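PDB 7C6O: cobalamin biosynthesis protein CobN from Mycobacterium tuberculosis, which is the large catalytic subunit of cobaltochelatase (EC 6.6.1.2), the enzyme that inserts cobalt into the corrin ring during cobalamin biosynthesis. Local coordinates for residues P38-S46 against H153-T163; L70-L79 against W96-I104. One frame throughout, in Å; residues are numbered along the deposited sequence.

Both contacts belong to one small alpha/beta unit built on a four-stranded parallel sheet near the N-terminus, with helices on its two faces, more than 50 Å from the centre of the chain. Contact 1 packs strand 42-46 and its lead-in against helix 146-161; contact 2 joins helices 72-79 and 97-105, whose residues all fall in sequence between the two segments of contact 1. Their centres lie about 19 Å apart, and strand 42-46 links them: L45 CD1 comes within 3.7 Å of L75 CD1, and L43 CD2 within 3.9 Å of L79 CD2. A sodium ion at D125 and S127 lies about 13 Å from the side chain of L156 and 12 Å from that of V103.

Contact 1: residues P38-S46 against H153-T163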
ATOM      1  N   PRO A  38      -4.541  -9.958  54.950  1.00 55.79           N
ATOM      2  CA  PRO A  38      -5.856  -9.579  54.424  1.00 53.88           C
ATOM      3  C   PRO A  38      -6.980 -10.493  54.883  1.00 53.54           C
ATOM      4  O   PRO A  38      -7.437 -11.327  54.104  1.00 59.27           O
ATOM      5  CB  PRO A  38      -5.675  -9.698  52.912  1.00 50.70           C
ATOM      6  CG  PRO A  38      -4.557 -10.664  52.735  1.00 54.62           C
ATOM      7  CD  PRO A  38      -3.629 -10.401  53.881  1.00 55.23           C
ATOM      8  N   GLU A  39      -7.423 -10.348  56.122  1.00 48.18           N
ATOM      9  CA  GLU A  39      -8.550 -11.164  56.548  1.00 42.60           C
ATOM     10  C   GLU A  39      -9.865 -10.451  56.234  1.00 33.62           C
ATOM     11  O   GLU A  39     -10.710 -11.033  55.542  1.00 31.39           O
ATOM     12  CB  GLU A  39      -8.437 -11.528  58.034  1.00 43.92           C
ATOM     13  CG  GLU A  39      -9.402 -12.620  58.482  1.00 44.65           C
ATOM     14  CD  GLU A  39     -10.775 -12.083  58.838  0.42 44.63           C
ATOM     15  OE1 GLU A  39     -10.865 -11.232  59.749  0.48 44.31           O
ATOM     16  OE2 GLU A  39     -11.764 -12.504  58.201  0.39 44.99           O
ATOM     17  N   PRO A  40     -10.090  -9.209  56.688  1.00 27.64           N
ATOM     18  CA  PRO A  40     -11.370  -8.558  56.383  1.00 24.67           C
ATOM     19  C   PRO A  40     -11.529  -8.325  54.888  1.00 22.42           C
ATOM     20  O   PRO A  40     -10.562  -8.076  54.165  1.00 22.85           O
ATOM     21  CB  PRO A  40     -11.295  -7.233  57.150  1.00 25.02           C
ATOM     22  CG  PRO A  40     -10.225  -7.430  58.165  1.00 25.93           C
ATOM     23  CD  PRO A  40      -9.237  -8.328  57.506  1.00 25.42           C
ATOM     24  N   THR A  41     -12.772  -8.414  54.427  1.00 19.33           N
ATOM     25  CA  THR A  41     -13.083  -8.260  53.012  1.00 20.96           C
ATOM     26  C   THR A  41     -13.381  -6.796  52.712  1.00 18.88           C
ATOM     27  O   THR A  41     -14.279  -6.203  53.317  1.00 17.73           O
ATOM     28  CB  THR A  41     -14.273  -9.132  52.621  1.00 26.03           C
ATOM     29  OG1 THR A  41     -13.956 -10.508  52.857  1.00 27.61           O
ATOM     30  CG2 THR A  41     -14.602  -8.939  51.153  1.00 26.30           C
ATOM     31  N   VAL A  42     -12.634  -6.221  51.775  1.00 18.22           N
ATOM     32  CA  VAL A  42     -12.843  -4.850  51.327  1.00 15.95           C
ATOM     33  C   VAL A  42     -13.431  -4.901  49.925  1.00 18.06           C
ATOM     34  O   VAL A  42     -12.821  -5.464  49.007  1.00 19.18           O
ATOM     35  CB  VAL A  42     -11.542  -4.035  51.352  1.00 17.71           C
ATOM     36  CG1 VAL A  42     -11.769  -2.656  50.751  1.00 17.43           C
ATOM     37  CG2 VAL A  42     -11.022  -3.920  52.777  1.00 18.52           C
ATOM     38  N   LEU A  43     -14.615  -4.322  49.760  1.00 17.55           N
ATOM     39  CA  LEU A  43     -15.258  -4.226  48.457  1.00 15.56           C
ATOM     40  C   LEU A  43     -14.830  -2.924  47.789  1.00 15.40           C
ATOM     41  O   LEU A  43     -15.040  -1.840  48.342  1.00 16.43           O
ATOM     42  CB  LEU A  43     -16.778  -4.287  48.604  1.00 15.85           C
ATOM     43  CG  LEU A  43     -17.605  -4.097  47.328  1.00 16.97           C
ATOM     44  CD1 LEU A  43     -17.274  -5.168  46.302  1.00 17.87           C
ATOM     45  CD2 LEU A  43     -19.090  -4.101  47.652  1.00 14.55           C
ATOM     46  N   LEU A  44     -14.223  -3.035  46.609  1.00 14.50           N
ATOM     47  CA  LEU A  44     -13.792  -1.885  45.822  1.00 14.44           C
ATOM     48  C   LEU A  44     -14.716  -1.732  44.622  1.00 15.49           C
ATOM     49  O   LEU A  44     -14.767  -2.615  43.760  1.00 15.32           O
ATOM     50  CB  LEU A  44     -12.342  -2.049  45.362  1.00 15.85           C
ATOM     51  CG  LEU A  44     -11.806  -0.958  44.433  1.00 13.34           C
ATOM     52  CD1 LEU A  44     -11.850   0.400  45.125  1.00 15.97           C
ATOM     53  CD2 LEU A  44     -10.395  -1.293  43.975  1.00 14.16           C
ATOM     54  N   LEU A  45     -15.441  -0.618  44.569  1.00 13.22           N
ATOM     55  CA  LEU A  45     -16.326  -0.287  43.453  1.00 12.77           C
ATOM     56  C   LEU A  45     -15.737   0.933  42.754  1.00 13.67           C
ATOM     57  O   LEU A  45     -15.841   2.053  43.258  1.00 15.99           O
ATOM     58  CB  LEU A  45     -17.746  -0.010  43.942  1.00 11.73           C
ATOM     59  CG  LEU A  45     -18.420  -1.114  44.755  1.00 14.81           C
ATOM     60  CD1 LEU A  45     -19.689  -0.597  45.417  1.00 14.04           C
ATOM     61  CD2 LEU A  45     -18.722  -2.314  43.865  1.00 17.03           C
ATOM     62  N   SER A  46     -15.114   0.720  41.598  1.00 14.15           N
ATOM     63  CA  SER A  46     -14.473   1.801  40.862  1.00 13.49           C
ATOM     64  C   SER A  46     -14.833   1.712  39.388  1.00 16.09           C
ATOM     65  O   SER A  46     -14.855   0.623  38.809  1.00 16.72           O
ATOM     66  CB  SER A  46     -12.948   1.766  41.017  1.00 15.08           C
ATOM     67  OG  SER A  46     -12.342   2.839  40.315  1.00 16.91           O
ATOM     68  N   HIS A 153      -5.609  -1.530  51.521  1.00 15.75           N
ATOM     69  CA  HIS A 153      -6.392  -2.530  52.236  1.00 18.09           C
ATOM     70  C   HIS A 153      -6.011  -2.564  53.711  1.00 19.57           C
ATOM     71  O   HIS A 153      -6.880  -2.570  54.590  1.00 17.19           O
ATOM     72  CB  HIS A 153      -6.191  -3.902  51.592  1.00 16.70           C
ATOM     73  CG  HIS A 153      -7.125  -4.953  52.101  1.00 19.20           C
ATOM     74  ND1 HIS A 153      -7.052  -5.458  53.382  1.00 19.58           N
ATOM     75  CD2 HIS A 153      -8.148  -5.605  51.498  1.00 19.19           C
ATOM     76  CE1 HIS A 153      -7.994  -6.370  53.548  1.00 20.81           C
ATOM     77  NE2 HIS A 153      -8.672  -6.478  52.420  1.00 19.83           N
ATOM     78  N   ALA A 154      -4.708  -2.575  53.998  1.00 15.44           N
ATOM     79  CA  ALA A 154      -4.255  -2.615  55.385  1.00 15.26           C
ATOM     80  C   ALA A 154      -4.553  -1.304  56.103  1.00 16.75           C
ATOM     81  O   ALA A 154      -4.941  -1.309  57.278  1.00 14.94           O
ATOM     82  CB  ALA A 154      -2.761  -2.930  55.435  1.00 14.50           C
ATOM     83  N   PHE A 155      -4.373  -0.173  55.417  1.00 16.41           N
ATOM     84  CA  PHE A 155      -4.695   1.118  56.014  1.00 15.83           C
ATOM     85  C   PHE A 155      -6.156   1.172  56.442  1.00 14.03           C
ATOM     86  O   PHE A 155      -6.475   1.614  57.550  1.00 14.95           O
ATOM     87  CB  PHE A 155      -4.384   2.250  55.033  1.00 13.38           C
ATOM     88  CG  PHE A 155      -4.964   3.577  55.441  1.00 16.03           C
ATOM     89  CD1 PHE A 155      -4.368   4.330  56.442  1.00 15.69           C
ATOM     90  CD2 PHE A 155      -6.114   4.063  54.835  1.00 13.72           C
ATOM     91  CE1 PHE A 155      -4.903   5.545  56.829  1.00 16.12           C
ATOM     92  CE2 PHE A 155      -6.655   5.279  55.214  1.00 12.39           C
ATOM     93  CZ  PHE A 155      -6.050   6.022  56.214  1.00 17.26           C
ATOM     94  N   LEU A 156      -7.061   0.722  55.571  1.00 11.47           N
ATOM     95  CA  LEU A 156      -8.481   0.797  55.892  1.00 12.08           C
ATOM     96  C   LEU A 156      -8.848  -0.158  57.018  1.00 14.49           C
ATOM     97  O   LEU A 156      -9.615   0.202  57.918  1.00 15.01           O
ATOM     98  CB  LEU A 156      -9.314   0.504  54.649  1.00 13.09           C
ATOM     99  CG  LEU A 156      -9.231   1.590  53.580  1.00 13.64           C
ATOM    100  CD1 LEU A 156      -9.957   1.134  52.335  1.00 14.52           C
ATOM    101  CD2 LEU A 156      -9.816   2.885  54.119  1.00 12.92           C
ATOM    102  N   CYS A 157      -8.311  -1.379  56.986  1.00 15.12           N
ATOM    103  CA  CYS A 157      -8.591  -2.339  58.048  1.00 16.05           C
ATOM    104  C   CYS A 157      -8.116  -1.819  59.400  1.00 13.66           C
ATOM    105  O   CYS A 157      -8.874  -1.816  60.377  1.00 16.46           O
ATOM    106  CB  CYS A 157      -7.937  -3.683  57.724  1.00 17.41           C
ATOM    107  SG  CYS A 157      -8.742  -4.595  56.397  1.00 19.34           S
ATOM    108  N   ASP A 158      -6.861  -1.369  59.476  1.00 16.87           N
ATOM    109  CA  ASP A 158      -6.325  -0.893  60.749  1.00 18.34           C
ATOM    110  C   ASP A 158      -7.041   0.365  61.223  1.00 17.53           C
ATOM    111  O   ASP A 158      -7.262   0.544  62.427  1.00 16.05           O
ATOM    112  CB  ASP A 158      -4.823  -0.631  60.632  1.00 17.70           C
ATOM    113  CG  ASP A 158      -4.012  -1.905  60.514  1.00 21.35           C
ATOM    114  OD1 ASP A 158      -4.617  -2.994  60.397  1.00 19.15           O
ATOM    115  OD2 ASP A 158      -2.765  -1.813  60.542  1.00 22.85           O
ATOM    116  N   THR A 159      -7.406   1.252  60.297  1.00 14.82           N
ATOM    117  CA  THR A 159      -8.035   2.510  60.682  1.00 16.30           C
ATOM    118  C   THR A 159      -9.488   2.308  61.085  1.00 18.07           C
ATOM    119  O   THR A 159      -9.933   2.835  62.111  1.00 18.08           O
ATOM    120  CB  THR A 159      -7.942   3.522  59.533  1.00 15.67           C
ATOM    121  OG1 THR A 159      -6.567   3.789  59.241  1.00 15.12           O
ATOM    122  CG2 THR A 159      -8.643   4.823  59.907  1.00 15.75           C
ATOM    123  N   VAL A 160     -10.241   1.550  60.290  1.00 15.33           N
ATOM    124  CA  VAL A 160     -11.679   1.410  60.498  1.00 14.12           C
ATOM    125  C   VAL A 160     -11.998   0.292  61.480  1.00 16.29           C
ATOM    126  O   VAL A 160     -12.818   0.464  62.384  1.00 16.87           O
ATOM    127  CB  VAL A 160     -12.388   1.186  59.143  1.00 15.61           C
ATOM    128  CG1 VAL A 160     -13.880   0.962  59.351  1.00 17.26           C
ATOM    129  CG2 VAL A 160     -12.140   2.373  58.214  1.00 13.88           C
ATOM    130  N   LEU A 161     -11.370  -0.872  61.319  1.00 15.72           N
ATOM    131  CA  LEU A 161     -11.675  -2.031  62.149  1.00 16.91           C
ATOM    132  C   LEU A 161     -10.705  -2.211  63.308  1.00 18.02           C
ATOM    133  O   LEU A 161     -10.909  -3.113  64.129  1.00 19.61           O
ATOM    134  CB  LEU A 161     -11.681  -3.303  61.293  1.00 17.74           C
ATOM    135  CG  LEU A 161     -12.591  -3.236  60.065  1.00 18.89           C
ATOM    136  CD1 LEU A 161     -12.358  -4.437  59.168  1.00 18.28           C
ATOM    137  CD2 LEU A 161     -14.049  -3.144  60.484  1.00 19.48           C
ATOM    138  N   MET A 162      -9.661  -1.384  63.385  1.00 17.70           N
ATOM    139  CA  MET A 162      -8.656  -1.440  64.448  1.00 19.04           C
ATOM    140  C   MET A 162      -7.931  -2.784  64.481  1.00 21.91           C
ATOM    141  O   MET A 162      -7.544  -3.273  65.548  1.00 19.47           O
ATOM    142  CB  MET A 162      -9.272  -1.107  65.810  1.00 18.67           C
ATOM    143  CG  MET A 162      -9.980   0.245  65.813  1.00 22.36           C
ATOM    144  SD  MET A 162     -10.423   0.856  67.448  1.00 22.25           S
ATOM    145  CE  MET A 162      -8.804   1.237  68.115  1.00 20.73           C
ATOM    146  N   THR A 163      -7.733  -3.381  63.308  1.00 22.28           N
ATOM    147  CA  THR A 163      -6.818  -4.500  63.165  1.00 21.39           C
ATOM    148  C   THR A 163      -5.378  -4.004  63.287  1.00 21.80           C
ATOM    149  O   THR A 163      -5.111  -2.814  63.473  1.00 23.59           O
ATOM    150  CB  THR A 163      -7.038  -5.205  61.828  1.00 21.94           C
ATOM    151  OG1 THR A 163      -6.894  -4.259  60.758  1.00 22.10           O
ATOM    152  CG2 THR A 163      -8.425  -5.829  61.771  1.00 22.15           C
TER
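H153, P40 and V42 bury the most surface here, and the imidazole of H153 is the piece around which the others are arranged. Its CG is anti to the backbone N (chi1 -170°), which swings the ring off the helix toward the segment 38-46. V42 presses CG2 onto one face, 3.7 Å from the ring centroid and 24° off the normal, a CH-pi contact displaced toward the NE2-CD2 rim. Over the opposite face P38 brings CB to 4.1 Å from H153 CE1. The carbonyl oxygen of P40 lies in the ring plane at the edge, 3.0 Å from H153 NE2. NE2 is hydrogen-bonded to the backbone oxygen of N61, and the ring of Y62 meets the imidazole edge-to-face. The histidine is thus bounded on both faces and at its NE2-CE1 side, which should limit rotation about chi2.

P40 carries the apolar half of the interface, packing on C157, one helical turn after H153, and on L161. The CB, CG and CD side of its ring packs obliquely on C157 SG, P40 CG at 3.7 Å, while L161 CD1 passes alongside P40 CB at 3.6 Å. V42 completes this patch more loosely, CG2 standing 4.3 Å from C157 SG. Beyond the helix, T163 OG1 donates to D158 OD1 (2.6 Å), on the carboxylate's anti side.

The short segments of strand 42-46 and helix 153-161 make an angle of 125° between their directions. V42 is the only strand residue touching this helix, its CA nearest that of H153; the rest of the contact comes from P38 and P40. L156 reaches I84 and V86 of the adjoining strand 84-89, helix 131-143 touches L156 and F155, and strand 62-65 borders strand 42-46 on its other edge.

Contact 2: residues L70-L79 against W96-I104; sequences LSDLELTDLL and WQSGIDTVI
L75 and W96 meet head-on between the helices of two successive beta-alpha-beta crossovers: helix 72-79 connects strands 62-65 and 84-89, helix 97-105 connects 84-89 and 110-114, and all these strands are parallel. The helix axes come within 10.8 Å and run roughly parallel, with a signed crossing angle of -30°.

L75 spreads its two methyls between different partners. Its chi1 of 172° carries CG toward helix 97-105, and chi2 (61°) divides the methyls: CD1 lies 4.2 Å from W96 CH2, oblique to the indole, and CD2 4.0 Å from G99 CA. That same glycine CA sits over the centre of one face of the W96 ring, 3.5 Å above its plane, so the indole is folded back against the first turn of its own helix. L75 CD2 also passes alongside T102, which offers CG2.

A turn later the L79 side chain lies crosswise on V103, L79 CD2 meeting V103 CG2 at 3.9 Å, and its CD1 also reaches the methyl of T102. The CG2 of T76 touches that methyl from the more exposed side. Beneath this layer, L75 and L79 continue onto L45 and L43 of strand 42-46, and V103 onto I87 of strand 84-89.

At the start of the pair, L70 CD2 packs against W96 CH2, and S71 and E74 close a capping box on the first helix. A water in the indole plane, at its edge, bridges the residues leading into the two helices: it donates to L70 O at 2.7 Å and accepts from W96 NE1 at 3.2 Å.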
ATOM      1  N   LEU A  70     -22.950  -3.005  36.762  1.00 34.48           N
ATOM      2  CA  LEU A  70     -23.398  -3.578  38.026  1.00 33.63           C
ATOM      3  C   LEU A  70     -24.902  -3.412  38.165  1.00 32.81           C
ATOM      4  O   LEU A  70     -25.413  -2.288  38.118  1.00 33.76           O
ATOM      5  CB  LEU A  70     -22.676  -2.910  39.201  1.00 33.72           C
ATOM      6  CG  LEU A  70     -22.665  -3.641  40.543  1.00 32.86           C
ATOM      7  CD1 LEU A  70     -21.915  -4.956  40.421  1.00 30.28           C
ATOM      8  CD2 LEU A  70     -22.039  -2.760  41.616  1.00 31.20           C
ATOM      9  N   SER A  71     -25.609  -4.526  38.344  1.00 32.95           N
ATOM     10  CA  SER A  71     -27.032  -4.476  38.633  1.00 32.18           C
ATOM     11  C   SER A  71     -27.259  -4.247  40.125  1.00 32.62           C
ATOM     12  O   SER A  71     -26.353  -4.407  40.947  1.00 31.15           O
ATOM     13  CB  SER A  71     -27.723  -5.766  38.191  1.00 33.28           C
ATOM     14  OG  SER A  71     -27.297  -6.869  38.975  1.00 31.83           O
ATOM     15  N   ASP A  72     -28.492  -3.865  40.469  1.00 34.26           N
ATOM     16  CA  ASP A  72     -28.823  -3.633  41.872  1.00 39.35           C
ATOM     17  C   ASP A  72     -28.641  -4.900  42.698  1.00 38.80           C
ATOM     18  O   ASP A  72     -28.141  -4.847  43.828  1.00 36.27           O
ATOM     19  CB  ASP A  72     -30.254  -3.114  41.999  1.00 45.30           C
ATOM     20  CG  ASP A  72     -30.429  -1.734  41.398  1.00 52.48           C
ATOM     21  OD1 ASP A  72     -29.444  -1.188  40.857  1.00 54.76           O
ATOM     22  OD2 ASP A  72     -31.552  -1.193  41.471  1.00 56.48           O
ATOM     23  N   LEU A  73     -29.039  -6.050  42.147  1.00 39.01           N
ATOM     24  CA  LEU A  73     -28.883  -7.313  42.860  1.00 39.39           C
ATOM     25  C   LEU A  73     -27.414  -7.659  43.060  1.00 33.30           C
ATOM     26  O   LEU A  73     -27.020  -8.122  44.138  1.00 32.69           O
ATOM     27  CB  LEU A  73     -29.598  -8.434  42.105  1.00 43.82           C
ATOM     28  CG  LEU A  73     -29.407  -9.857  42.637  1.00 45.11           C
ATOM     29  CD1 LEU A  73     -29.914  -9.977  44.067  1.00 45.25           C
ATOM     30  CD2 LEU A  73     -30.102 -10.861  41.732  1.00 45.63           C
ATOM     31  N   GLU A  74     -26.588  -7.448  42.033  1.00 31.58           N
ATOM     32  CA  GLU A  74     -25.164  -7.734  42.163  1.00 32.31           C
ATOM     33  C   GLU A  74     -24.510  -6.852  43.220  1.00 27.74           C
ATOM     34  O   GLU A  74     -23.603  -7.303  43.929  1.00 27.47           O
ATOM     35  CB  GLU A  74     -24.472  -7.561  40.813  1.00 34.97           C
ATOM     36  CG  GLU A  74     -24.778  -8.671  39.820  1.00 38.96           C
ATOM     37  CD  GLU A  74     -24.266  -8.367  38.427  1.00 43.41           C
ATOM     38  OE1 GLU A  74     -24.069  -7.174  38.111  1.00 44.19           O
ATOM     39  OE2 GLU A  74     -24.062  -9.322  37.647  1.00 44.98           O
ATOM     40  N   LEU A  75     -24.962  -5.602  43.348  1.00 27.30           N
ATOM     41  CA  LEU A  75     -24.398  -4.712  44.357  1.00 25.35           C
ATOM     42  C   LEU A  75     -24.704  -5.211  45.764  1.00 25.99           C
ATOM     43  O   LEU A  75     -23.801  -5.334  46.600  1.00 25.24           O
ATOM     44  CB  LEU A  75     -24.926  -3.290  44.163  1.00 23.02           C
ATOM     45  CG  LEU A  75     -24.566  -2.279  45.258  1.00 22.93           C
ATOM     46  CD1 LEU A  75     -23.052  -2.106  45.374  1.00 22.69           C
ATOM     47  CD2 LEU A  75     -25.247  -0.942  45.007  1.00 24.58           C
ATOM     48  N   THR A  76     -25.977  -5.506  46.048  1.00 26.21           N
ATOM     49  CA  THR A  76     -26.342  -5.969  47.385  1.00 29.26           C
ATOM     50  C   THR A  76     -25.708  -7.318  47.705  1.00 28.30           C
ATOM     51  O   THR A  76     -25.345  -7.574  48.860  1.00 28.66           O
ATOM     52  CB  THR A  76     -27.863  -6.048  47.522  1.00 32.11           C
ATOM     53  OG1 THR A  76     -28.411  -6.759  46.406  1.00 34.28           O
ATOM     54  CG2 THR A  76     -28.467  -4.651  47.575  1.00 30.19           C
ATOM     55  N   ASP A  77     -25.566  -8.190  46.705  1.00 26.96           N
ATOM     56  CA  ASP A  77     -24.861  -9.450  46.921  1.00 28.92           C
ATOM     57  C   ASP A  77     -23.412  -9.206  47.324  1.00 29.01           C
ATOM     58  O   ASP A  77     -22.900  -9.843  48.251  1.00 29.18           O
ATOM     59  CB  ASP A  77     -24.926 -10.318  45.663  1.00 31.39           C
ATOM     60  CG  ASP A  77     -26.260 -11.029  45.506  1.00 36.50           C
ATOM     61  OD1 ASP A  77     -27.119 -10.910  46.407  1.00 37.56           O
ATOM     62  OD2 ASP A  77     -26.446 -11.712  44.475  1.00 37.82           O
ATOM     63  N   LEU A  78     -22.733  -8.284  46.635  1.00 24.72           N
ATOM     64  CA  LEU A  78     -21.355  -7.964  46.996  1.00 24.63           C
ATOM     65  C   LEU A  78     -21.277  -7.304  48.367  1.00 22.75           C
ATOM     66  O   LEU A  78     -20.336  -7.554  49.129  1.00 23.10           O
ATOM     67  CB  LEU A  78     -20.731  -7.063  45.933  1.00 25.42           C
ATOM     68  CG  LEU A  78     -20.358  -7.749  44.622  1.00 27.46           C
ATOM     69  CD1 LEU A  78     -20.058  -6.716  43.556  1.00 27.50           C
ATOM     70  CD2 LEU A  78     -19.163  -8.658  44.843  1.00 27.63           C
ATOM     71  N   LEU A  79     -22.258  -6.458  48.699  1.00 21.89           N
ATOM     72  CA  LEU A  79     -22.232  -5.754  49.977  1.00 24.18           C
ATOM     73  C   LEU A  79     -22.358  -6.712  51.153  1.00 27.29           C
ATOM     74  O   LEU A  79     -21.810  -6.448  52.230  1.00 25.92           O
ATOM     75  CB  LEU A  79     -23.350  -4.712  50.028  1.00 26.49           C
ATOM     76  CG  LEU A  79     -23.161  -3.457  49.179  1.00 28.97           C
ATOM     77  CD1 LEU A  79     -24.435  -2.628  49.156  1.00 31.72           C
ATOM     78  CD2 LEU A  79     -22.001  -2.638  49.710  1.00 30.36           C
ATOM     79  N   TRP A  96     -23.598   8.542  40.708  1.00 27.02           N
ATOM     80  CA  TRP A  96     -24.036   7.199  41.070  1.00 26.39           C
ATOM     81  C   TRP A  96     -24.798   7.273  42.389  1.00 26.49           C
ATOM     82  O   TRP A  96     -24.509   6.551  43.344  1.00 30.81           O
ATOM     83  CB  TRP A  96     -22.856   6.231  41.159  1.00 27.97           C
ATOM     84  CG  TRP A  96     -23.273   4.789  41.077  1.00 28.49           C
ATOM     85  CD1 TRP A  96     -24.232   4.260  40.260  1.00 30.55           C
ATOM     86  CD2 TRP A  96     -22.759   3.695  41.851  1.00 26.05           C
ATOM     87  NE1 TRP A  96     -24.339   2.906  40.469  1.00 31.19           N
ATOM     88  CE2 TRP A  96     -23.448   2.535  41.442  1.00 29.02           C
ATOM     89  CE3 TRP A  96     -21.783   3.585  42.846  1.00 25.11           C
ATOM     90  CZ2 TRP A  96     -23.190   1.281  41.992  1.00 26.43           C
ATOM     91  CZ3 TRP A  96     -21.528   2.337  43.391  1.00 23.66           C
ATOM     92  CH2 TRP A  96     -22.230   1.202  42.963  1.00 24.69           C
ATOM     93  N   GLN A  97     -25.793   8.161  42.445  1.00 25.67           N
ATOM     94  CA  GLN A  97     -26.499   8.411  43.698  1.00 29.18           C
ATOM     95  C   GLN A  97     -27.230   7.167  44.188  1.00 30.22           C
ATOM     96  O   GLN A  97     -27.291   6.913  45.397  1.00 29.98           O
ATOM     97  CB  GLN A  97     -27.476   9.573  43.525  1.00 34.36           C
ATOM     98  CG  GLN A  97     -28.281   9.888  44.776  1.00 40.29           C
ATOM     99  CD  GLN A  97     -29.158  11.116  44.626  1.00 45.59           C
ATOM    100  OE1 GLN A  97     -29.178  11.757  43.575  1.00 46.77           O
ATOM    101  NE2 GLN A  97     -29.890  11.453  45.684  1.00 48.03           N
ATOM    102  N   SER A  98     -27.789   6.379  43.268  1.00 30.29           N
ATOM    103  CA  SER A  98     -28.520   5.181  43.672  1.00 31.40           C
ATOM    104  C   SER A  98     -27.591   4.173  44.339  1.00 26.86           C
ATOM    105  O   SER A  98     -27.908   3.628  45.403  1.00 29.20           O
ATOM    106  CB  SER A  98     -29.219   4.558  42.463  1.00 32.75           C
ATOM    107  OG  SER A  98     -28.277   4.068  41.523  1.00 37.75           O
ATOM    108  N   GLY A  99     -26.435   3.914  43.726  1.00 21.63           N
ATOM    109  CA  GLY A  99     -25.499   2.969  44.311  1.00 21.19           C
ATOM    110  C   GLY A  99     -24.898   3.469  45.610  1.00 23.55           C
ATOM    111  O   GLY A  99     -24.742   2.706  46.567  1.00 23.93           O
ATOM    112  N   ILE A 100     -24.561   4.758  45.667  1.00 23.07           N
ATOM    113  CA  ILE A 100     -24.000   5.321  46.893  1.00 21.91           C
ATOM    114  C   ILE A 100     -25.025   5.282  48.020  1.00 21.07           C
ATOM    115  O   ILE A 100     -24.706   4.890  49.150  1.00 20.33           O
ATOM    116  CB  ILE A 100     -23.483   6.748  46.636  1.00 21.07           C
ATOM    117  CG1 ILE A 100     -22.270   6.711  45.702  1.00 21.44           C
ATOM    118  CG2 ILE A 100     -23.138   7.432  47.951  1.00 20.78           C
ATOM    119  CD1 ILE A 100     -21.755   8.084  45.303  1.00 19.68           C
ATOM    120  N   ASP A 101     -26.274   5.669  47.736  1.00 22.38           N
ATOM    121  CA  ASP A 101     -27.304   5.645  48.772  1.00 25.72           C
ATOM    122  C   ASP A 101     -27.520   4.234  49.304  1.00 27.77           C
ATOM    123  O   ASP A 101     -27.743   4.044  50.507  1.00 28.20           O
ATOM    124  CB  ASP A 101     -28.616   6.215  48.232  1.00 29.74           C
ATOM    125  CG  ASP A 101     -28.565   7.717  48.036  1.00 36.00           C
ATOM    126  OD1 ASP A 101     -27.678   8.367  48.628  1.00 35.28           O
ATOM    127  OD2 ASP A 101     -29.418   8.250  47.295  1.00 38.73           O
ATOM    128  N   THR A 102     -27.454   3.230  48.425  1.00 27.93           N
ATOM    129  CA  THR A 102     -27.637   1.848  48.860  1.00 27.53           C
ATOM    130  C   THR A 102     -26.519   1.413  49.799  1.00 27.04           C
ATOM    131  O   THR A 102     -26.773   0.768  50.824  1.00 27.08           O
ATOM    132  CB  THR A 102     -27.707   0.924  47.643  1.00 27.21           C
ATOM    133  OG1 THR A 102     -28.874   1.237  46.871  1.00 26.90           O
ATOM    134  CG2 THR A 102     -27.766  -0.533  48.075  1.00 27.82           C
ATOM    135  N   VAL A 103     -25.274   1.760  49.470  1.00 25.15           N
ATOM    136  CA  VAL A 103     -24.146   1.383  50.319  1.00 23.11           C
ATOM    137  C   VAL A 103     -24.267   2.043  51.687  1.00 24.55           C
ATOM    138  O   VAL A 103     -24.109   1.393  52.727  1.00 23.56           O
ATOM    139  CB  VAL A 103     -22.817   1.743  49.629  1.00 21.91           C
ATOM    140  CG1 VAL A 103     -21.647   1.511  50.570  1.00 21.67           C
ATOM    141  CG2 VAL A 103     -22.653   0.922  48.363  1.00 20.63           C
ATOM    142  N   ILE A 104     -24.569   3.342  51.704  1.00 29.19           N
ATOM    143  CA  ILE A 104     -24.657   4.073  52.966  1.00 34.21           C
ATOM    144  C   ILE A 104     -25.798   3.535  53.821  1.00 37.31           C
ATOM    145  O   ILE A 104     -25.655   3.373  55.039  1.00 37.82           O
ATOM    146  CB  ILE A 104     -24.802   5.582  52.693  1.00 34.74           C
ATOM    147  CG1 ILE A 104     -23.488   6.139  52.136  1.00 35.20           C
ATOM    148  CG2 ILE A 104     -25.224   6.324  53.953  1.00 33.79           C
ATOM    149  CD1 ILE A 104     -23.568   7.579  51.705  1.00 36.87           C
TER
HETATM  150  O   HOH W   1     -25.378   0.184  39.222  1.00 53.30           O